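Local coordinates for protein putative NADPH-dependent oxidoreductase (Desulfitobacterium hafniense DCB-2, PDB 3DB2) that probably acts as a two-domain, NADPH-dependent dehydrogenase of the GFO/IDH/MocA family, binding the dinucleotide in its Rossmann domain, at residues C[32-36]-C[61-67]; C[99-103]-C[327-331]; C[127-133]-C[320-324]. One frame throughout, in Å; residues are numbered along the deposited sequence. Where two conformers were deposited one is given.

Contact 1. Residues C[32-36]-C[61-67]; sequences LVTCY and LLAREDV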
# COMPACT_ATOMS: atom_id res chain seq x y z
N LEU C 32 0.79 13.30 -40.16
CA LEU C 32 0.56 11.90 -40.47
C LEU C 32 0.51 11.70 -41.99
O LEU C 32 -0.42 12.22 -42.62
CB LEU C 32 -0.71 11.42 -39.82
CG LEU C 32 -1.21 9.98 -39.79
CD1 LEU C 32 -0.17 8.91 -39.57
CD2 LEU C 32 -2.25 9.84 -38.68
N VAL C 33 1.48 10.97 -42.50
CA VAL C 33 1.70 10.65 -43.90
C VAL C 33 1.04 9.35 -44.32
O VAL C 33 0.28 9.24 -45.30
CB VAL C 33 3.22 10.50 -44.17
CG1 VAL C 33 3.44 10.08 -45.62
CG2 VAL C 33 4.01 11.76 -43.86
N THR C 34 1.27 8.26 -43.58
CA THR C 34 0.72 6.98 -44.00
C THR C 34 0.52 6.10 -42.78
O THR C 34 0.80 6.47 -41.63
CB THR C 34 1.63 6.34 -45.06
OG1 THR C 34 0.97 5.23 -45.65
CG2 THR C 34 2.93 5.86 -44.45
N CYS C 35 0.01 4.91 -43.03
CA CYS C 35 -0.26 3.88 -42.05
C CYS C 35 -0.10 2.49 -42.65
O CYS C 35 -0.21 2.22 -43.86
CB CYS C 35 -1.64 4.14 -41.46
SG CYS C 35 -2.99 3.59 -42.56
N TYR C 36 0.19 1.55 -41.76
CA TYR C 36 0.29 0.13 -42.09
C TYR C 36 -0.41 -0.69 -41.01
O TYR C 36 -0.26 -0.36 -39.84
CB TYR C 36 1.76 -0.27 -42.25
CG TYR C 36 1.88 -1.75 -42.53
CD1 TYR C 36 1.63 -2.27 -43.80
CD2 TYR C 36 2.24 -2.62 -41.51
CE1 TYR C 36 1.74 -3.63 -44.05
CE2 TYR C 36 2.35 -3.98 -41.75
CZ TYR C 36 2.11 -4.47 -43.02
OH TYR C 36 2.21 -5.83 -43.24
N LEU C 61 5.95 1.43 -47.01
CA LEU C 61 5.92 2.51 -46.01
C LEU C 61 7.32 3.06 -45.81
O LEU C 61 7.58 4.27 -45.82
CB LEU C 61 5.31 1.97 -44.72
CG LEU C 61 5.04 2.88 -43.53
CD1 LEU C 61 3.83 2.35 -42.78
CD2 LEU C 61 6.29 2.95 -42.68
N LEU C 62 8.29 2.16 -45.64
CA LEU C 62 9.64 2.62 -45.30
C LEU C 62 10.30 3.34 -46.45
O LEU C 62 11.22 4.14 -46.23
CB LEU C 62 10.41 1.40 -44.80
CG LEU C 62 9.92 0.84 -43.46
CD1 LEU C 62 10.56 -0.50 -43.15
CD2 LEU C 62 10.19 1.83 -42.33
N ALA C 63 9.82 3.10 -47.66
CA ALA C 63 10.36 3.76 -48.85
C ALA C 63 9.95 5.22 -48.94
O ALA C 63 10.55 6.00 -49.69
CB ALA C 63 9.92 3.05 -50.13
N ARG C 64 8.96 5.66 -48.17
CA ARG C 64 8.62 7.07 -48.14
C ARG C 64 9.62 7.93 -47.38
O ARG C 64 9.89 7.72 -46.20
CB ARG C 64 7.26 7.22 -47.48
CG ARG C 64 6.19 6.27 -48.02
CD ARG C 64 4.85 6.71 -47.46
NE ARG C 64 3.73 6.14 -48.17
CZ ARG C 64 2.89 6.69 -49.02
NH1 ARG C 64 2.99 7.96 -49.38
NH2 ARG C 64 1.93 5.92 -49.53
N GLU C 65 10.19 8.92 -48.06
CA GLU C 65 11.26 9.75 -47.52
C GLU C 65 10.70 10.79 -46.56
O GLU C 65 11.43 11.33 -45.74
CB GLU C 65 12.05 10.37 -48.69
CG GLU C 65 12.51 9.30 -49.69
CD GLU C 65 13.91 9.53 -50.24
OE1 GLU C 65 14.56 10.53 -49.85
OE2 GLU C 65 14.36 8.71 -51.08
N ASP C 66 9.40 11.05 -46.64
CA ASP C 66 8.76 12.01 -45.76
C ASP C 66 8.25 11.28 -44.51
O ASP C 66 7.73 11.90 -43.58
CB ASP C 66 7.65 12.82 -46.44
CG ASP C 66 6.65 12.02 -47.24
OD1 ASP C 66 6.91 10.83 -47.46
OD2 ASP C 66 5.61 12.61 -47.63
N VAL C 67 8.42 9.97 -44.44
CA VAL C 67 8.20 9.32 -43.14
C VAL C 67 9.50 9.40 -42.34
O VAL C 67 10.45 8.71 -42.70
CB VAL C 67 7.71 7.88 -43.27
CG1 VAL C 67 7.83 7.12 -41.94
CG2 VAL C 67 6.26 7.90 -43.71
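Thr34 and Arg64, which pack against each other, turn their polar ends to the same acceptor, Asp55 OD2: the threonine hydroxyl hydrogen-bonds to it and Arg64 NE makes a salt bridge. Thr34 suits this place because its two branches do different work. With OG1 anti to the backbone N (chi1 -169°), the hydroxyl reaches Asp55 while methyl CG2 is left to face the segment 61-67. That methyl is met from three directions, by Arg64 CD at 3.7 Å, by Leu61 CG at 3.8 Å and by Val67 CG2 at 4.0 Å, and Thr34 CB lies over one face of the guanidinium. Along the strand from Thr34 the packing is plainer. Val33 CG2 sits 3.7 Å from the carbonyl oxygen Asp66 O, its CG1 beside the Asp66 carboxylate. Two residues beyond Thr34, Leu61 CD1 presses on Tyr36 CB at 3.4 Å, a tight fit, and the phenol leads away. Arg64 to Val67 is a type I turn closed by Val67 N to Arg64 O at 3.2 Å; Lys91 NZ also bonds Arg64 O and Val67 O. Helix 58-62 and this turn belong to the crossover from strand 53-54 to strand 69-72, which passes over strand 30-36, as in the Rossmann fold.

Contact 2. Residues C[99-103]-C[327-331]; sequences ISVSL and SLRNL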
# COMPACT_ATOMS: atom_id res chain seq x y z
N ILE C 99 8.30 -1.79 -23.46
CA ILE C 99 9.22 -1.93 -24.58
C ILE C 99 9.03 -3.30 -25.22
O ILE C 99 9.02 -3.42 -26.45
CB ILE C 99 10.65 -1.70 -24.12
CG1 ILE C 99 11.67 -1.96 -25.23
CG2 ILE C 99 11.04 -2.53 -22.91
CD1 ILE C 99 13.01 -1.32 -24.93
N SER C 100 8.85 -4.32 -24.40
CA SER C 100 8.54 -5.68 -24.80
C SER C 100 8.09 -6.47 -23.58
O SER C 100 8.12 -5.90 -22.49
CB SER C 100 9.78 -6.34 -25.41
OG SER C 100 10.85 -6.46 -24.49
N VAL C 101 7.72 -7.73 -23.71
CA VAL C 101 7.51 -8.54 -22.50
C VAL C 101 8.67 -9.49 -22.26
O VAL C 101 8.77 -10.09 -21.17
CB VAL C 101 6.16 -9.25 -22.56
CG1 VAL C 101 5.10 -8.20 -22.25
CG2 VAL C 101 5.86 -9.92 -23.89
N SER C 102 9.60 -9.67 -23.20
CA SER C 102 10.73 -10.53 -22.84
C SER C 102 12.04 -9.75 -22.81
O SER C 102 12.27 -8.75 -23.50
CB SER C 102 10.85 -11.71 -23.79
OG SER C 102 11.75 -11.40 -24.84
N LEU C 103 12.98 -10.19 -21.97
CA LEU C 103 14.26 -9.48 -21.88
C LEU C 103 15.01 -9.49 -23.21
O LEU C 103 15.62 -8.51 -23.60
CB LEU C 103 15.09 -10.13 -20.77
CG LEU C 103 16.42 -9.45 -20.43
CD1 LEU C 103 16.23 -8.03 -19.93
CD2 LEU C 103 17.20 -10.24 -19.39
N SER C 327 13.50 2.02 -20.37
CA SER C 327 12.31 1.17 -20.58
C SER C 327 12.58 -0.25 -20.13
O SER C 327 11.73 -0.90 -19.51
CB SER C 327 11.88 1.18 -22.05
OG SER C 327 11.68 2.51 -22.48
N LEU C 328 13.78 -0.72 -20.47
CA LEU C 328 14.23 -2.06 -20.11
C LEU C 328 14.21 -2.15 -18.58
O LEU C 328 13.84 -3.20 -18.06
CB LEU C 328 15.59 -2.37 -20.71
CG LEU C 328 16.14 -3.79 -20.61
CD1 LEU C 328 17.10 -4.08 -21.74
CD2 LEU C 328 16.82 -4.06 -19.28
N ARG C 329 14.60 -1.10 -17.87
CA ARG C 329 14.61 -1.17 -16.42
C ARG C 329 13.19 -1.36 -15.88
O ARG C 329 13.00 -2.03 -14.88
CB ARG C 329 15.22 0.07 -15.78
CG ARG C 329 16.67 -0.03 -15.38
CD ARG C 329 17.01 0.96 -14.28
NE ARG C 329 17.87 0.41 -13.24
CZ ARG C 329 17.49 -0.19 -12.12
NH1 ARG C 329 16.21 -0.37 -11.83
NH2 ARG C 329 18.43 -0.61 -11.28
N ASN C 330 12.22 -0.76 -16.57
CA ASN C 330 10.82 -0.94 -16.14
C ASN C 330 10.38 -2.38 -16.33
O ASN C 330 9.73 -3.02 -15.49
CB ASN C 330 9.90 0.03 -16.90
CG ASN C 330 10.11 1.48 -16.54
OD1 ASN C 330 10.66 1.74 -15.47
ND2 ASN C 330 9.65 2.37 -17.42
N LEU C 331 10.71 -2.99 -17.47
CA LEU C 331 10.37 -4.38 -17.71
C LEU C 331 11.03 -5.32 -16.70
O LEU C 331 10.46 -6.30 -16.26
CB LEU C 331 10.85 -4.83 -19.09
CG LEU C 331 10.69 -6.32 -19.46
CD1 LEU C 331 9.21 -6.69 -19.38
CD2 LEU C 331 11.32 -6.57 -20.83
O HOH W 1 8.88 -0.61 -20.77
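Leu331 points its isobutyl group straight into the bend of loop 99-102, whose last residue, Ser102, is the N-cap of helix 103-116; a loop of the Rossmann domain, following strand 92-96, here packs on helix 324-343. The leucine CG is anti to the backbone N (chi1 174°), which carries both methyls away from their helix and into the loop backbone. They fork about one carbonyl: Ser100 O lies 3.4 Å from Leu331 CD1 and 3.7 Å from Leu331 CD2. This oxygen is buried with no hydrogen-bonding partner in the model. Leu331 CD2 also approaches Ser102 O at 3.6 Å. Leucine suits the site by shape, since its forked end sets both methyls against the bent loop, though it offers Ser100 O no hydrogen bond.

Serine hydroxyls bond back to that main chain. Ser100 OG donates to Ser102 O over 2.9 Å, tilted 23° from the carbonyl plane, and Ser102 makes a weak bond from its OG to His105 N. At the far end of the loop, Ile99 faces Ser327, their CB atoms 3.8 Å apart. The small serine lets the branched isoleucine come near the helix, and its own hydroxyl is spent on Gly323 O one turn earlier. Leu103 and Leu328 meet obliquely through one methyl each, Leu103 CD1 to Leu328 CD2. No direct hydrogen bond joins the two segments. Instead a water spans them, accepting from Ile99 N at 3.0 Å and donating to Ser327 O at 3.1 Å, the same oxygen that receives Leu331 N within the helix.

Contact 3. Residues C[127-133]-C[320-324]; sequences RRLGALR and TEIGA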
# COMPACT_ATOMS: atom_id res chain seq x y z
N ARG C 127 3.97 9.80 -16.52
CA ARG C 127 4.95 10.67 -15.90
C ARG C 127 4.81 12.09 -16.47
O ARG C 127 5.28 13.02 -15.82
CB ARG C 127 6.40 10.22 -16.07
CG ARG C 127 6.95 10.13 -17.47
CD ARG C 127 8.45 10.16 -17.48
NE ARG C 127 9.04 8.85 -17.18
CZ ARG C 127 10.37 8.74 -17.00
NH1 ARG C 127 11.15 9.80 -17.08
NH2 ARG C 127 10.96 7.59 -16.72
N ARG C 128 4.18 12.22 -17.62
CA ARG C 128 4.00 13.50 -18.27
C ARG C 128 2.81 14.29 -17.73
O ARG C 128 2.72 15.51 -17.97
CB ARG C 128 3.81 13.32 -19.78
CG ARG C 128 4.75 12.34 -20.44
CD ARG C 128 5.23 12.84 -21.78
NE ARG C 128 6.44 12.11 -22.14
CZ ARG C 128 7.65 12.52 -22.43
NH1 ARG C 128 7.97 13.79 -22.42
NH2 ARG C 128 8.58 11.62 -22.73
N LEU C 129 1.90 13.63 -17.04
CA LEU C 129 0.74 14.31 -16.49
C LEU C 129 1.18 15.50 -15.63
O LEU C 129 2.24 15.40 -15.03
CB LEU C 129 -0.11 13.36 -15.67
CG LEU C 129 -0.93 12.32 -16.47
CD1 LEU C 129 -1.53 11.28 -15.56
CD2 LEU C 129 -2.03 13.02 -17.26
N GLY C 130 0.39 16.57 -15.60
CA GLY C 130 0.78 17.74 -14.82
C GLY C 130 0.91 17.33 -13.35
O GLY C 130 1.74 17.84 -12.63
N ALA C 131 0.09 16.37 -12.92
CA ALA C 131 0.17 15.93 -11.52
C ALA C 131 1.49 15.25 -11.25
O ALA C 131 2.08 15.52 -10.21
CB ALA C 131 -0.98 15.02 -11.19
N LEU C 132 1.99 14.38 -12.13
CA LEU C 132 3.24 13.70 -11.83
C LEU C 132 4.43 14.65 -11.89
O LEU C 132 5.43 14.60 -11.12
CB LEU C 132 3.38 12.53 -12.81
CG LEU C 132 2.88 11.17 -12.33
CD1 LEU C 132 3.67 10.69 -11.12
CD2 LEU C 132 1.38 11.25 -12.02
N ARG C 133 4.35 15.59 -12.83
CA ARG C 133 5.34 16.67 -12.94
C ARG C 133 5.39 17.52 -11.67
O ARG C 133 6.47 17.91 -11.22
CB ARG C 133 5.08 17.55 -14.16
CG ARG C 133 5.22 16.91 -15.52
CD ARG C 133 6.56 16.21 -15.69
NE ARG C 133 6.87 15.81 -17.05
CZ ARG C 133 7.76 14.94 -17.51
NH1 ARG C 133 8.56 14.24 -16.73
NH2 ARG C 133 7.88 14.74 -18.82
N THR C 320 15.29 11.69 -26.00
CA THR C 320 13.94 11.67 -25.39
C THR C 320 14.02 11.29 -23.92
O THR C 320 15.12 10.94 -23.44
CB THR C 320 13.03 10.66 -26.09
OG1 THR C 320 13.50 9.35 -25.72
CG2 THR C 320 13.07 10.87 -27.58
N GLU C 321 12.90 11.36 -23.19
CA GLU C 321 13.02 11.15 -21.75
C GLU C 321 13.14 9.69 -21.36
O GLU C 321 13.63 9.43 -20.26
CB GLU C 321 11.82 11.77 -21.01
CG GLU C 321 12.10 11.99 -19.52
CD GLU C 321 10.97 12.72 -18.84
OE1 GLU C 321 10.26 13.52 -19.48
OE2 GLU C 321 10.76 12.50 -17.64
N ILE C 322 12.67 8.76 -22.20
CA ILE C 322 12.60 7.37 -21.84
C ILE C 322 13.14 6.49 -22.97
O ILE C 322 12.37 6.06 -23.83
CB ILE C 322 11.19 6.85 -21.52
CG1 ILE C 322 10.31 7.77 -20.70
CG2 ILE C 322 11.35 5.50 -20.83
CD1 ILE C 322 8.94 7.20 -20.36
N GLY C 323 14.44 6.27 -22.90
CA GLY C 323 15.16 5.44 -23.86
C GLY C 323 14.98 3.96 -23.60
O GLY C 323 14.24 3.52 -22.71
N ALA C 324 15.68 3.17 -24.43
CA ALA C 324 15.63 1.71 -24.42
C ALA C 324 16.12 1.17 -23.08
O ALA C 324 15.53 0.21 -22.59
CB ALA C 324 16.48 1.12 -25.55
O HOH W 2 13.90 7.85 -17.89
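The Arg127 guanidinium has Ile322 CG1 over the centre of one face, 3.8 Å above it, and Glu321 OE2 at its edge in the plane. Arg133 meets the same carboxylate edge to edge, the two planes 17° apart, while Arg127 O lies over one face, offset toward the rim. Arg128 is turned differently: Glu321 OE1 stands over a face of its guanidinium at a long 3.7 Å from NH1, so charge acts there without a directed N-H.

Arg133 grips end-on, with NH2 to Glu321 OE1 at 2.8 Å and NH1 to Glu321 OE2 at 2.9 Å, each using the syn lone pair; the latter bond is nearly straight at 168°. Glu321 OE2 takes a second bond from Arg127 NH1 at 2.8 Å, arriving from above the carboxylate plane. Glutamate suits the place: with CG anti to the backbone N (chi1 -161°) the chain heads toward 127-133 and, extended beyond CG, sets the carboxylate among three arginines. With an alanine here, Arg133 would probably lose its end-on grip and Arg127 NH1 its acceptor, leaving three arginines without their shared counter-charge. Arg127 NE also pairs with Asp188, and Arg128 NH2 with Glu309, whose carboxylate receives Glu321 N. A water links Arg127 NH2 to Glu321 O.

Ile322 bonds by its backbone to Cys122 of strand 120-123, at the edge of the Rossmann sheet, and Phe192 of helix 183-194 packs on Arg133 and Glu321. This largely buried salt-bridge network ties 320-324 to the start of helix 130-140, consistent with the junction of the two domains.

Contact 1 stands apart, about 15 Å by nearest atoms from contact 3 and about 17 Å from contact 2. It lies toward the periphery within the Rossmann domain, where a strand is covered by aliphatic groups and an exposed turn. Contacts 2 and 3 sit nearer the middle of the chain and share one element: 320-324 runs directly into helix 324-343, which carries 327-331. They touch where Ser327 OG packs 3.4 Å from Ile322 CG2. Their chemistry differs sharply. Contact 2 fits leucine and isoleucine against loop backbone with a single bridging water, whereas contact 3, largely buried, relies on arginines converging on one carboxylate.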